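Local coordinates for uncharacterized protein ydaL (Escherichia coli, PDB 3QD7) that binds DNA and has DNA endonuclease activity, the chain here being the part that carries its Smr (small MutS-related) domain, at residues L50-Q55 and R61-S66; Q55-C60 and A93-S98; R102-F107 and G124-A129. All coordinates share one frame; numbering follows the deposited sequence.

Interaction 1 (L50-Q55 and R61-S66)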
ATOM      1  N   LEU A  50      -8.383   1.727  -0.391  1.00 19.47           N
ATOM      2  CA  LEU A  50      -8.561   0.389  -0.893  1.00 19.02           C
ATOM      3  C   LEU A  50      -8.722  -0.568   0.285  1.00 20.55           C
ATOM      4  O   LEU A  50      -7.812  -0.723   1.089  1.00 23.22           O
ATOM      5  CB  LEU A  50      -7.352  -0.006  -1.757  1.00 21.47           C
ATOM      6  CG  LEU A  50      -7.317  -1.443  -2.269  1.00 21.25           C
ATOM      7  CD1 LEU A  50      -8.414  -1.654  -3.342  1.00 22.33           C
ATOM      8  CD2 LEU A  50      -5.940  -1.810  -2.812  1.00 21.00           C
ATOM      9  N   ASN A  51      -9.867  -1.233   0.357  1.00 21.46           N
ATOM     10  CA  ASN A  51     -10.188  -2.151   1.439  1.00 23.31           C
ATOM     11  C   ASN A  51      -9.942  -3.641   1.108  1.00 25.12           C
ATOM     12  O   ASN A  51     -10.690  -4.262   0.335  1.00 23.18           O
ATOM     13  CB  ASN A  51     -11.638  -1.864   1.901  1.00 25.21           C
ATOM     14  CG  ASN A  51     -12.122  -2.796   2.999  1.00 25.07           C
ATOM     15  OD1 ASN A  51     -13.274  -2.714   3.414  1.00 28.33           O
ATOM     16  ND2 ASN A  51     -11.271  -3.665   3.470  1.00 26.37           N
ATOM     17  N   LEU A  52      -8.895  -4.210   1.720  1.00 27.35           N
ATOM     18  CA  LEU A  52      -8.415  -5.575   1.437  1.00 22.93           C
ATOM     19  C   LEU A  52      -8.795  -6.582   2.518  1.00 25.89           C
ATOM     20  O   LEU A  52      -8.332  -7.741   2.502  1.00 23.15           O
ATOM     21  CB  LEU A  52      -6.896  -5.559   1.379  1.00 19.94           C
ATOM     22  CG  LEU A  52      -6.144  -5.441   0.057  1.00 22.98           C
ATOM     23  CD1 LEU A  52      -6.958  -4.781  -1.002  1.00 20.95           C
ATOM     24  CD2 LEU A  52      -4.780  -4.773   0.259  1.00 15.23           C
ATOM     25  N   LEU A  53      -9.599  -6.133   3.480  1.00 21.49           N
ATOM     26  CA  LEU A  53      -9.989  -6.996   4.596  1.00 30.45           C
ATOM     27  C   LEU A  53     -10.667  -8.253   4.082  1.00 30.22           C
ATOM     28  O   LEU A  53     -11.540  -8.186   3.195  1.00 29.22           O
ATOM     29  CB  LEU A  53     -10.888  -6.263   5.592  1.00 22.17           C
ATOM     30  CG  LEU A  53     -10.246  -5.048   6.240  1.00 20.56           C
ATOM     31  CD1 LEU A  53     -11.332  -4.247   6.942  1.00 24.46           C
ATOM     32  CD2 LEU A  53      -9.148  -5.430   7.242  1.00 18.74           C
ATOM     33  N   ARG A  54     -10.211  -9.378   4.630  1.00 37.92           N
ATOM     34  CA  ARG A  54     -10.690 -10.743   4.345  1.00 44.26           C
ATOM     35  C   ARG A  54     -10.678 -11.149   2.866  1.00 42.21           C
ATOM     36  O   ARG A  54     -11.486 -11.974   2.404  1.00 45.73           O
ATOM     37  CB  ARG A  54     -11.995 -11.079   5.103  1.00 44.24           C
ATOM     38  CG  ARG A  54     -13.259 -10.363   4.683  1.00 52.62           C
ATOM     39  CD  ARG A  54     -14.318 -10.456   5.797  1.00 55.69           C
ATOM     40  NE  ARG A  54     -13.921  -9.701   6.991  1.00 60.42           N
ATOM     41  CZ  ARG A  54     -14.382  -8.490   7.312  1.00 62.70           C
ATOM     42  NH1 ARG A  54     -15.279  -7.881   6.536  1.00 60.21           N
ATOM     43  NH2 ARG A  54     -13.943  -7.884   8.416  1.00 57.84           N
ATOM     44  N   GLN A  55      -9.722 -10.572   2.136  1.00 30.80           N
ATOM     45  CA  GLN A  55      -9.457 -10.962   0.749  1.00 29.26           C
ATOM     46  C   GLN A  55      -8.289 -11.914   0.691  1.00 25.93           C
ATOM     47  O   GLN A  55      -7.226 -11.637   1.284  1.00 26.60           O
ATOM     48  CB  GLN A  55      -9.165  -9.750  -0.137  1.00 26.21           C
ATOM     49  CG  GLN A  55     -10.266  -8.691  -0.154  1.00 27.45           C
ATOM     50  CD  GLN A  55     -11.493  -9.099  -0.962  1.00 32.98           C
ATOM     51  OE1 GLN A  55     -11.504 -10.131  -1.640  1.00 30.39           O
ATOM     52  NE2 GLN A  55     -12.537  -8.274  -0.892  1.00 28.64           N
ATOM     53  N   ARG A  61      -3.635  -9.103  -4.726  1.00 23.04           N
ATOM     54  CA  ARG A  61      -2.678  -8.748  -5.780  1.00 22.35           C
ATOM     55  C   ARG A  61      -3.337  -8.115  -7.027  1.00 23.00           C
ATOM     56  O   ARG A  61      -2.789  -7.183  -7.634  1.00 21.07           O
ATOM     57  CB  ARG A  61      -1.841  -9.961  -6.177  1.00 25.22           C
ATOM     58  CG  ARG A  61      -0.615  -9.616  -7.021  1.00 23.83           C
ATOM     59  CD  ARG A  61       0.159 -10.867  -7.443  1.00 23.74           C
ATOM     60  NE  ARG A  61      -0.585 -11.532  -8.490  1.00 28.94           N
ATOM     61  CZ  ARG A  61      -0.319 -11.407  -9.784  1.00 33.06           C
ATOM     62  NH1 ARG A  61       0.728 -10.692 -10.189  1.00 27.62           N
ATOM     63  NH2 ARG A  61      -1.096 -12.010 -10.670  1.00 27.54           N
ATOM     64  N   LYS A  62      -4.511  -8.624  -7.389  1.00 22.91           N
ATOM     65  CA  LYS A  62      -5.298  -8.057  -8.493  1.00 23.34           C
ATOM     66  C   LYS A  62      -5.898  -6.682  -8.138  1.00 20.26           C
ATOM     67  O   LYS A  62      -5.872  -5.769  -8.951  1.00 21.26           O
ATOM     68  CB  LYS A  62      -6.395  -9.049  -8.933  1.00 22.91           C
ATOM     69  CG  LYS A  62      -5.852 -10.424  -9.380  1.00 27.23           C
ATOM     70  CD  LYS A  62      -6.872 -11.261 -10.202  1.00 33.81           C
ATOM     71  CE  LYS A  62      -8.049 -11.715  -9.360  1.00 38.36           C
ATOM     72  NZ  LYS A  62      -8.649 -12.973  -9.881  1.00 45.23           N
ATOM     73  N   MET A  63      -6.417  -6.542  -6.922  1.00 21.21           N
ATOM     74  CA  MET A  63      -7.017  -5.281  -6.458  1.00 23.52           C
ATOM     75  C   MET A  63      -5.988  -4.145  -6.308  1.00 20.74           C
ATOM     76  O   MET A  63      -6.219  -3.025  -6.724  1.00 20.50           O
ATOM     77  CB  MET A  63      -7.739  -5.509  -5.117  1.00 23.30           C
ATOM     78  CG  MET A  63      -8.957  -6.426  -5.218  1.00 24.02           C
ATOM     79  SD  MET A  63      -9.528  -6.994  -3.600  1.00 30.45           S
ATOM     80  CE  MET A  63     -10.501  -5.580  -3.094  1.00 20.51           C
ATOM     81  N   VAL A  64      -4.844  -4.447  -5.717  1.00 19.23           N
ATOM     82  CA  VAL A  64      -3.803  -3.430  -5.510  1.00 22.82           C
ATOM     83  C   VAL A  64      -3.310  -2.909  -6.870  1.00 20.74           C
ATOM     84  O   VAL A  64      -3.179  -1.707  -7.090  1.00 18.05           O
ATOM     85  CB  VAL A  64      -2.625  -4.022  -4.629  1.00 22.81           C
ATOM     86  CG1 VAL A  64      -1.387  -3.118  -4.628  1.00 21.67           C
ATOM     87  CG2 VAL A  64      -3.122  -4.309  -3.191  1.00 14.87           C
ATOM     88  N   PHE A  65      -3.044  -3.837  -7.777  1.00 24.06           N
ATOM     89  CA  PHE A  65      -2.581  -3.486  -9.100  1.00 22.14           C
ATOM     90  C   PHE A  65      -3.607  -2.613  -9.793  1.00 25.02           C
ATOM     91  O   PHE A  65      -3.292  -1.517 -10.259  1.00 22.92           O
ATOM     92  CB  PHE A  65      -2.310  -4.746  -9.908  1.00 24.45           C
ATOM     93  CG  PHE A  65      -1.849  -4.480 -11.298  1.00 24.18           C
ATOM     94  CD1 PHE A  65      -2.684  -4.753 -12.382  1.00 23.04           C
ATOM     95  CD2 PHE A  65      -0.572  -3.979 -11.533  1.00 22.06           C
ATOM     96  CE1 PHE A  65      -2.250  -4.531 -13.691  1.00 24.81           C
ATOM     97  CE2 PHE A  65      -0.129  -3.756 -12.847  1.00 25.25           C
ATOM     98  CZ  PHE A  65      -0.977  -4.024 -13.917  1.00 24.09           C
ATOM     99  N   SER A  66      -4.845  -3.088  -9.833  1.00 23.92           N
ATOM    100  CA  SER A  66      -5.922  -2.351 -10.476  1.00 25.73           C
ATOM    101  C   SER A  66      -6.189  -0.990  -9.797  1.00 24.34           C
ATOM    102  O   SER A  66      -6.411   0.023 -10.462  1.00 25.82           O
ATOM    103  CB  SER A  66      -7.179  -3.231 -10.464  1.00 28.28           C
ATOM    104  OG  SER A  66      -8.217  -2.601 -11.181  1.00 43.83           O
TER

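Interaction 2 (Q55-C60 and A93-S98)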
ATOM      1  N   GLN A  55      -9.722 -10.572   2.136  1.00 30.80           N
ATOM      2  CA  GLN A  55      -9.457 -10.962   0.749  1.00 29.26           C
ATOM      3  C   GLN A  55      -8.289 -11.914   0.691  1.00 25.93           C
ATOM      4  O   GLN A  55      -7.226 -11.637   1.284  1.00 26.60           O
ATOM      5  CB  GLN A  55      -9.165  -9.750  -0.137  1.00 26.21           C
ATOM      6  CG  GLN A  55     -10.266  -8.691  -0.154  1.00 27.45           C
ATOM      7  CD  GLN A  55     -11.493  -9.099  -0.962  1.00 32.98           C
ATOM      8  OE1 GLN A  55     -11.504 -10.131  -1.640  1.00 30.39           O
ATOM      9  NE2 GLN A  55     -12.537  -8.274  -0.892  1.00 28.64           N
ATOM     10  N   PRO A  56      -8.455 -13.025  -0.052  1.00 25.71           N
ATOM     11  CA  PRO A  56      -7.336 -13.945  -0.318  1.00 28.73           C
ATOM     12  C   PRO A  56      -6.145 -13.217  -0.973  1.00 27.37           C
ATOM     13  O   PRO A  56      -6.320 -12.130  -1.537  1.00 28.39           O
ATOM     14  CB  PRO A  56      -7.949 -14.990  -1.260  1.00 26.71           C
ATOM     15  CG  PRO A  56      -9.209 -14.358  -1.809  1.00 28.32           C
ATOM     16  CD  PRO A  56      -9.689 -13.398  -0.775  1.00 25.38           C
ATOM     17  N   VAL A  57      -4.948 -13.792  -0.887  1.00 24.90           N
ATOM     18  CA  VAL A  57      -3.735 -13.096  -1.336  1.00 26.30           C
ATOM     19  C   VAL A  57      -3.742 -12.765  -2.842  1.00 25.46           C
ATOM     20  O   VAL A  57      -3.388 -11.647  -3.223  1.00 24.81           O
ATOM     21  CB  VAL A  57      -2.427 -13.850  -0.916  1.00 31.68           C
ATOM     22  CG1 VAL A  57      -1.221 -13.334  -1.684  1.00 30.28           C
ATOM     23  CG2 VAL A  57      -2.175 -13.716   0.577  1.00 22.04           C
ATOM     24  N   GLU A  58      -4.156 -13.711  -3.690  1.00 35.04           N
ATOM     25  CA  GLU A  58      -4.232 -13.480  -5.147  1.00 31.53           C
ATOM     26  C   GLU A  58      -5.246 -12.401  -5.501  1.00 27.39           C
ATOM     27  O   GLU A  58      -5.045 -11.635  -6.438  1.00 27.81           O
ATOM     28  CB  GLU A  58      -4.615 -14.755  -5.890  1.00 32.25           C
ATOM     29  CG  GLU A  58      -3.900 -15.063  -7.225  1.00 40.92           C
ATOM     30  CD  GLU A  58      -3.015 -13.959  -7.801  1.00 47.06           C
ATOM     31  OE1 GLU A  58      -3.360 -13.398  -8.860  1.00 40.61           O
ATOM     32  OE2 GLU A  58      -1.938 -13.686  -7.228  1.00 45.11           O
ATOM     33  N   GLU A  59      -6.347 -12.347  -4.764  1.00 25.85           N
ATOM     34  CA  GLU A  59      -7.338 -11.277  -4.979  1.00 26.93           C
ATOM     35  C   GLU A  59      -6.769  -9.912  -4.574  1.00 23.71           C
ATOM     36  O   GLU A  59      -7.005  -8.931  -5.256  1.00 27.15           O
ATOM     37  CB  GLU A  59      -8.649 -11.582  -4.250  1.00 25.82           C
ATOM     38  CG  GLU A  59      -9.822 -10.660  -4.621  1.00 35.93           C
ATOM     39  CD  GLU A  59     -10.405 -10.909  -6.048  1.00 42.51           C
ATOM     40  OE1 GLU A  59     -11.106 -10.012  -6.591  1.00 47.21           O
ATOM     41  OE2 GLU A  59     -10.174 -11.997  -6.622  1.00 41.12           O
ATOM     42  N   CYS A  60      -6.027  -9.862  -3.466  1.00 22.31           N
ATOM     43  CA  CYS A  60      -5.318  -8.651  -3.037  1.00 25.47           C
ATOM     44  C   CYS A  60      -4.370  -8.175  -4.112  1.00 24.43           C
ATOM     45  O   CYS A  60      -4.300  -6.988  -4.377  1.00 25.57           O
ATOM     46  CB  CYS A  60      -4.501  -8.901  -1.754  1.00 23.58           C
ATOM     47  SG  CYS A  60      -5.491  -9.069  -0.270  1.00 27.89           S
ATOM     48  N   ALA A  93      -3.736 -11.127   7.853  1.00 20.25           N
ATOM     49  CA  ALA A  93      -3.558  -9.673   7.794  1.00 21.36           C
ATOM     50  C   ALA A  93      -2.086  -9.260   7.656  1.00 23.00           C
ATOM     51  O   ALA A  93      -1.759  -8.371   6.865  1.00 21.29           O
ATOM     52  CB  ALA A  93      -4.179  -9.017   9.030  1.00 22.16           C
ATOM     53  N   ASN A  94      -1.207  -9.897   8.427  1.00 19.90           N
ATOM     54  CA  ASN A  94       0.224  -9.616   8.308  1.00 20.78           C
ATOM     55  C   ASN A  94       0.858 -10.139   7.006  1.00 17.88           C
ATOM     56  O   ASN A  94       1.808  -9.549   6.491  1.00 20.64           O
ATOM     57  CB  ASN A  94       1.016 -10.157   9.516  1.00 19.82           C
ATOM     58  CG  ASN A  94       2.396  -9.527   9.600  1.00 24.95           C
ATOM     59  OD1 ASN A  94       3.438 -10.206   9.541  1.00 23.75           O
ATOM     60  ND2 ASN A  94       2.409  -8.210   9.690  1.00 21.33           N
ATOM     61  N   ILE A  95       0.353 -11.263   6.506  1.00 25.41           N
ATOM     62  CA  ILE A  95       0.796 -11.778   5.210  1.00 21.21           C
ATOM     63  C   ILE A  95       0.391 -10.794   4.104  1.00 25.31           C
ATOM     64  O   ILE A  95       1.213 -10.421   3.257  1.00 23.40           O
ATOM     65  CB  ILE A  95       0.228 -13.191   4.905  1.00 20.68           C
ATOM     66  CG1 ILE A  95       0.746 -14.248   5.901  1.00 24.61           C
ATOM     67  CG2 ILE A  95       0.564 -13.605   3.492  1.00 30.14           C
ATOM     68  CD1 ILE A  95       2.248 -14.253   6.111  1.00 30.09           C
ATOM     69  N   VAL A  96      -0.876 -10.387   4.119  1.00 21.66           N
ATOM     70  CA  VAL A  96      -1.360  -9.337   3.238  1.00 19.06           C
ATOM     71  C   VAL A  96      -0.522  -8.045   3.358  1.00 20.23           C
ATOM     72  O   VAL A  96      -0.105  -7.496   2.339  1.00 18.07           O
ATOM     73  CB  VAL A  96      -2.862  -9.025   3.445  1.00 19.69           C
ATOM     74  CG1 VAL A  96      -3.315  -7.819   2.562  1.00 19.92           C
ATOM     75  CG2 VAL A  96      -3.705 -10.245   3.091  1.00 21.54           C
ATOM     76  N   ARG A  97      -0.302  -7.580   4.592  1.00 20.29           N
ATOM     77  CA  ARG A  97       0.501  -6.400   4.872  1.00 16.87           C
ATOM     78  C   ARG A  97       1.898  -6.550   4.250  1.00 18.48           C
ATOM     79  O   ARG A  97       2.439  -5.603   3.672  1.00 18.21           O
ATOM     80  CB  ARG A  97       0.619  -6.184   6.394  1.00 19.90           C
ATOM     81  CG  ARG A  97       1.223  -4.808   6.780  1.00 26.54           C
ATOM     82  CD  ARG A  97       1.298  -4.598   8.286  1.00 21.93           C
ATOM     83  NE  ARG A  97       2.286  -5.476   8.913  1.00 18.26           N
ATOM     84  CZ  ARG A  97       3.347  -5.067   9.600  1.00 25.45           C
ATOM     85  NH1 ARG A  97       3.594  -3.762   9.788  1.00 21.41           N
ATOM     86  NH2 ARG A  97       4.171  -5.982  10.102  1.00 19.97           N
ATOM     87  N   SER A  98       2.481  -7.747   4.384  1.00 21.62           N
ATOM     88  CA  SER A  98       3.854  -7.992   3.884  1.00 21.96           C
ATOM     89  C   SER A  98       3.926  -7.970   2.362  1.00 21.19           C
ATOM     90  O   SER A  98       4.872  -7.414   1.799  1.00 23.35           O
ATOM     91  CB  SER A  98       4.453  -9.286   4.436  1.00 22.29           C
ATOM     92  OG  SER A  98       4.659  -9.178   5.816  1.00 26.57           O
TER

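Interaction 3 (R102-F107 and G124-A129)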
ATOM      1  N   ARG A 102       5.837  -5.103  -0.347  1.00 20.41           N
ATOM      2  CA  ARG A 102       6.641  -5.383  -1.521  1.00 17.86           C
ATOM      3  C   ARG A 102       6.006  -4.796  -2.774  1.00 20.44           C
ATOM      4  O   ARG A 102       6.688  -4.157  -3.569  1.00 21.34           O
ATOM      5  CB  ARG A 102       6.774  -6.896  -1.702  1.00 22.08           C
ATOM      6  CG  ARG A 102       7.257  -7.296  -3.081  1.00 24.61           C
ATOM      7  CD  ARG A 102       7.039  -8.753  -3.312  1.00 35.19           C
ATOM      8  NE  ARG A 102       8.049  -9.539  -2.610  1.00 39.52           N
ATOM      9  CZ  ARG A 102       8.279 -10.823  -2.837  1.00 38.13           C
ATOM     10  NH1 ARG A 102       7.561 -11.471  -3.754  1.00 35.41           N
ATOM     11  NH2 ARG A 102       9.226 -11.451  -2.153  1.00 34.60           N
ATOM     12  N   TRP A 103       4.709  -5.037  -2.968  1.00 18.13           N
ATOM     13  CA  TRP A 103       4.034  -4.612  -4.210  1.00 19.89           C
ATOM     14  C   TRP A 103       4.139  -3.121  -4.480  1.00 21.91           C
ATOM     15  O   TRP A 103       4.307  -2.707  -5.631  1.00 15.10           O
ATOM     16  CB  TRP A 103       2.567  -5.040  -4.204  1.00 16.77           C
ATOM     17  CG  TRP A 103       2.379  -6.528  -4.172  1.00 17.53           C
ATOM     18  CD1 TRP A 103       3.266  -7.487  -4.576  1.00 18.60           C
ATOM     19  CD2 TRP A 103       1.213  -7.224  -3.723  1.00 19.67           C
ATOM     20  NE1 TRP A 103       2.722  -8.744  -4.397  1.00 23.80           N
ATOM     21  CE2 TRP A 103       1.459  -8.606  -3.881  1.00 22.78           C
ATOM     22  CE3 TRP A 103      -0.020  -6.814  -3.238  1.00 15.88           C
ATOM     23  CZ2 TRP A 103       0.512  -9.577  -3.548  1.00 23.16           C
ATOM     24  CZ3 TRP A 103      -0.958  -7.769  -2.912  1.00 20.17           C
ATOM     25  CH2 TRP A 103      -0.684  -9.141  -3.053  1.00 19.60           C
ATOM     26  N   LEU A 104       4.063  -2.309  -3.415  1.00 17.80           N
ATOM     27  CA  LEU A 104       4.101  -0.871  -3.597  1.00 16.31           C
ATOM     28  C   LEU A 104       5.452  -0.419  -4.107  1.00 22.24           C
ATOM     29  O   LEU A 104       5.509   0.513  -4.898  1.00 22.88           O
ATOM     30  CB  LEU A 104       3.708  -0.107  -2.329  1.00 14.12           C
ATOM     31  CG  LEU A 104       2.270  -0.277  -1.860  1.00 20.16           C
ATOM     32  CD1 LEU A 104       2.037   0.372  -0.480  1.00 19.92           C
ATOM     33  CD2 LEU A 104       1.279   0.236  -2.902  1.00 20.09           C
ATOM     34  N   THR A 105       6.540  -1.082  -3.680  1.00 21.69           N
ATOM     35  CA  THR A 105       7.882  -0.702  -4.158  1.00 22.58           C
ATOM     36  C   THR A 105       8.080  -1.047  -5.648  1.00 25.36           C
ATOM     37  O   THR A 105       8.992  -0.519  -6.295  1.00 27.86           O
ATOM     38  CB  THR A 105       9.022  -1.347  -3.354  1.00 21.79           C
ATOM     39  OG1 THR A 105       9.051  -2.751  -3.624  1.00 22.13           O
ATOM     40  CG2 THR A 105       8.861  -1.118  -1.831  1.00 21.52           C
ATOM     41  N   GLU A 106       7.226  -1.916  -6.187  1.00 22.21           N
ATOM     42  CA  GLU A 106       7.341  -2.354  -7.597  1.00 25.59           C
ATOM     43  C   GLU A 106       6.731  -1.391  -8.636  1.00 28.03           C
ATOM     44  O   GLU A 106       6.983  -1.517  -9.855  1.00 26.52           O
ATOM     45  CB  GLU A 106       6.767  -3.763  -7.744  1.00 24.73           C
ATOM     46  CG  GLU A 106       7.671  -4.763  -7.094  1.00 24.33           C
ATOM     47  CD  GLU A 106       7.113  -6.160  -7.056  1.00 29.42           C
ATOM     48  OE1 GLU A 106       5.899  -6.336  -7.069  1.00 33.30           O
ATOM     49  OE2 GLU A 106       7.907  -7.103  -6.962  1.00 40.07           O
ATOM     50  N   PHE A 107       5.925  -0.445  -8.155  1.00 24.32           N
ATOM     51  CA  PHE A 107       5.435   0.632  -8.978  1.00 22.52           C
ATOM     52  C   PHE A 107       6.474   1.749  -9.062  1.00 23.17           C
ATOM     53  O   PHE A 107       6.901   2.322  -8.045  1.00 18.14           O
ATOM     54  CB  PHE A 107       4.121   1.188  -8.407  1.00 22.46           C
ATOM     55  CG  PHE A 107       2.952   0.234  -8.515  1.00 21.01           C
ATOM     56  CD1 PHE A 107       2.247   0.100  -9.712  1.00 19.75           C
ATOM     57  CD2 PHE A 107       2.540  -0.513  -7.410  1.00 19.18           C
ATOM     58  CE1 PHE A 107       1.175  -0.770  -9.825  1.00 14.91           C
ATOM     59  CE2 PHE A 107       1.450  -1.388  -7.510  1.00 17.71           C
ATOM     60  CZ  PHE A 107       0.762  -1.513  -8.715  1.00 16.39           C
ATOM     61  N   GLY A 124      -3.413  -1.040  11.027  1.00 22.13           N
ATOM     62  CA  GLY A 124      -4.093  -1.863  10.011  1.00 17.59           C
ATOM     63  C   GLY A 124      -4.108  -1.280   8.605  1.00 17.71           C
ATOM     64  O   GLY A 124      -4.740  -1.849   7.709  1.00 19.79           O
ATOM     65  N   ALA A 125      -3.446  -0.144   8.388  1.00 16.46           N
ATOM     66  CA  ALA A 125      -3.508   0.520   7.067  1.00 18.71           C
ATOM     67  C   ALA A 125      -2.255   1.255   6.772  1.00 17.14           C
ATOM     68  O   ALA A 125      -1.498   1.591   7.699  1.00 20.70           O
ATOM     69  CB  ALA A 125      -4.706   1.497   7.026  1.00 13.34           C
ATOM     70  N   CYS A 126      -2.002   1.564   5.509  1.00 20.96           N
ATOM     71  CA  CYS A 126      -0.887   2.453   5.219  1.00 17.90           C
ATOM     72  C   CYS A 126      -1.216   3.531   4.188  1.00 23.13           C
ATOM     73  O   CYS A 126      -2.032   3.325   3.271  1.00 20.93           O
ATOM     74  CB  CYS A 126       0.383   1.673   4.852  1.00 28.23           C
ATOM     75  SG  CYS A 126       0.279   0.859   3.278  1.00 37.56           S
ATOM     76  N   TYR A 127      -0.594   4.686   4.393  1.00 16.72           N
ATOM     77  CA  TYR A 127      -0.623   5.835   3.500  1.00 18.41           C
ATOM     78  C   TYR A 127       0.372   5.556   2.425  1.00 18.27           C
ATOM     79  O   TYR A 127       1.455   5.048   2.719  1.00 19.69           O
ATOM     80  CB  TYR A 127      -0.095   7.080   4.225  1.00 18.47           C
ATOM     81  CG  TYR A 127      -0.972   7.579   5.326  1.00 18.63           C
ATOM     82  CD1 TYR A 127      -2.350   7.433   5.244  1.00 19.51           C
ATOM     83  CD2 TYR A 127      -0.436   8.227   6.445  1.00 18.61           C
ATOM     84  CE1 TYR A 127      -3.178   7.895   6.223  1.00 22.23           C
ATOM     85  CE2 TYR A 127      -1.269   8.698   7.444  1.00 24.04           C
ATOM     86  CZ  TYR A 127      -2.643   8.524   7.313  1.00 23.57           C
ATOM     87  OH  TYR A 127      -3.511   8.969   8.261  1.00 28.06           O
ATOM     88  N   VAL A 128       0.058   5.952   1.201  1.00 22.61           N
ATOM     89  CA  VAL A 128       0.971   5.774   0.098  1.00 20.09           C
ATOM     90  C   VAL A 128       1.083   7.110  -0.660  1.00 26.73           C
ATOM     91  O   VAL A 128       0.063   7.727  -1.001  1.00 23.03           O
ATOM     92  CB  VAL A 128       0.478   4.631  -0.866  1.00 22.55           C
ATOM     93  CG1 VAL A 128       1.487   4.359  -1.991  1.00 18.86           C
ATOM     94  CG2 VAL A 128       0.129   3.360  -0.102  1.00 22.13           C
ATOM     95  N   ALA A 129       2.318   7.551  -0.919  1.00 21.22           N
ATOM     96  CA  ALA A 129       2.540   8.745  -1.737  1.00 23.05           C
ATOM     97  C   ALA A 129       2.728   8.341  -3.198  1.00 22.10           C
ATOM     98  O   ALA A 129       3.538   7.469  -3.508  1.00 22.56           O
ATOM     99  CB  ALA A 129       3.735   9.561  -1.234  1.00 20.39           C
TER

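Interaction 1 (L50-Q55 and R61-S66)
Leu-50, on the edge strand 49-51, points its side chain at the helix and sets CD2 against Val-64, 3.8 Å from Val-64 CG2. With CG anti to the backbone N (chi1 175°), the leucine leans across the valine at about a right angle, and its other methyl, CD1, comes to 4.3 Å from Met-63 CB. Asn-51 turns its side chain away and contributes backbone instead: its O lies 3.7 Å from Met-63 CE, which closes over the end of the strand. At Leu-52 the chain leaves the strand, and the two methyls part company. CD1 slides past the methionine, 4.2 Å from Met-63 CE, whereas CD2 meets Val-64 CG2 at 3.9 Å, so this one valine methyl is touched by both leucines. Leu-52 also opens a type II turn, closed by the bond from Gln-55 N to Leu-52 O at 3.2 Å. The turn brings Gln-55 back to the helix, where its chain, bent at chi2 (-74°), crosses Met-63 at about a right angle. Its CG and CD both border the sulfur, with Gln-55 CD 3.9 Å from Met-63 SD, and NE2 nears the CE methyl. With Gln-55 cut back to an alanine, the Met-63 thioether would probably lose its cover on this side and be freer to turn. Met-63, which buries more surface here than any other residue, runs its bent end between the strand end and the turn, while Val-64 CG2 also packs on Trp-103. Backbone bonds from Leu-50 and Leu-52 to strand 78-82 tie the same segment into the sheet. Strand 49-51 and helix 57-73 begin a beta-alpha-beta unit completed by strand 78-82, within the alpha/beta/alpha fold of the Smr domain.

Interaction 2 (Q55-C60 and A93-S98)
Val-96, Val-57 and Cys-60 bury the most surface where the first turn of helix 57-73 meets helix 92-105, and the backbones come nearest between the two valines, whose CA atoms are 6.4 Å apart. Val-96 forks around the thiol: Cys-60 SG is 3.8 Å from Val-96 CG1 and 4.0 Å from Val-96 CG2, near enough to equal for the sulfur to rest against both methyls. Cys-60 reaches it because SG stands anti to its carbonyl carbon (chi1 -73°) on a side chain that already points at the other helix. The CG2 branch of Val-96 additionally brushes the backbone at Gln-55, lying 4.2 Å from Gln-55 O, a carbonyl that accepts a hydrogen bond from His-92 NE2.

Val-57 works on the other flank. Its CG2 meets Ile-95 CG2 at 4.0 Å, and the two side chains cross at about a right angle. On the isoleucine it is the short branch that touches, since CG1 and CD1 lead away from residues 55-60. Val-57 also rests on Tyr-99, one turn farther along helix 92-105, while Cys-60 packs on Leu-52 and Trp-103.

Two apolar contacts thus stand side by side, a thiol on two valine methyls and methyl on methyl. The segments bury 154 Å² between them at the start of helix 57-73, where Pro-56 is the N-cap, and packing goes on along the helices through Trp-103. It is plain helix-helix packing between neighbours on one layer of the alpha/beta/alpha fold, side by side over the sheet.

Interaction 3 (R102-F107 and G124-A129)
Leu-104 and Val-128 reach toward each other tip to tip, Leu-104 CD1 standing 3.6 Å from Val-128 CG2. The leucine extends from the C-terminal part of helix 92-105 and the valine from strand 125-130, and both CB atoms point at the opposite segment. Their backbones stay well apart, with CA atoms 8.2 Å from each other, so the span is filled by the two side chains laid end to end. Leu-104 has CG anti to its carbonyl carbon (chi1 -65°) and an extended chi2 of 172°, which carries CD1 to the strand. The valine offers CG2, the branch anti to its own carbonyl carbon.

A second partner for the same methyl lies two residues back along the strand, where Cys-126 SG is 4.2 Å from Leu-104 CD1. The sulfur is held between the backbone N and the carbonyl carbon of its own residue (chi1 70°), on a side chain that points at the helix and also touches Leu-24. Cys-126 and Val-128 are on one face of the strand, and Tyr-127 between them points away from the helix, its ring stacked with that of Tyr-44. One leucine methyl thus bridges two successive residues on the same sheet face. This is helix-on-sheet packing in the alpha/beta/alpha sandwich of the Smr domain: helix 92-105 lies over a central strand, with strands 110-115 and 78-82 on either side of it.

Those neighbours contribute as well, for Leu-104 also touches Tyr-113 and Ile-81, and Val-128 touches Val-79. All three residues of the contact are buried, and its centre is about 3 Å from the centre of the chain.

Overall arrangement
Interaction 3 is the core contact, wholly buried near the centre of the chain, while interactions 1 and 2 sit farther out and are partly buried. Interactions 1 and 2 share Gln-55 and helix 57-73; interactions 2 and 3 share helix 92-105. Interactions 1 and 3 join helices to an edge strand and a central strand of one sheet, whereas interaction 2 pairs the helices themselves. Chemistry follows place: leucines, a valine and a thioether beside an amide at the sheet edge; a thiol and branched aliphatics between helices; a leucine methyl against a valine and a thiol inside. Trp-103, in segment 102-107 though not touching the strand of interaction 3, packs on Val-64 and Cys-60.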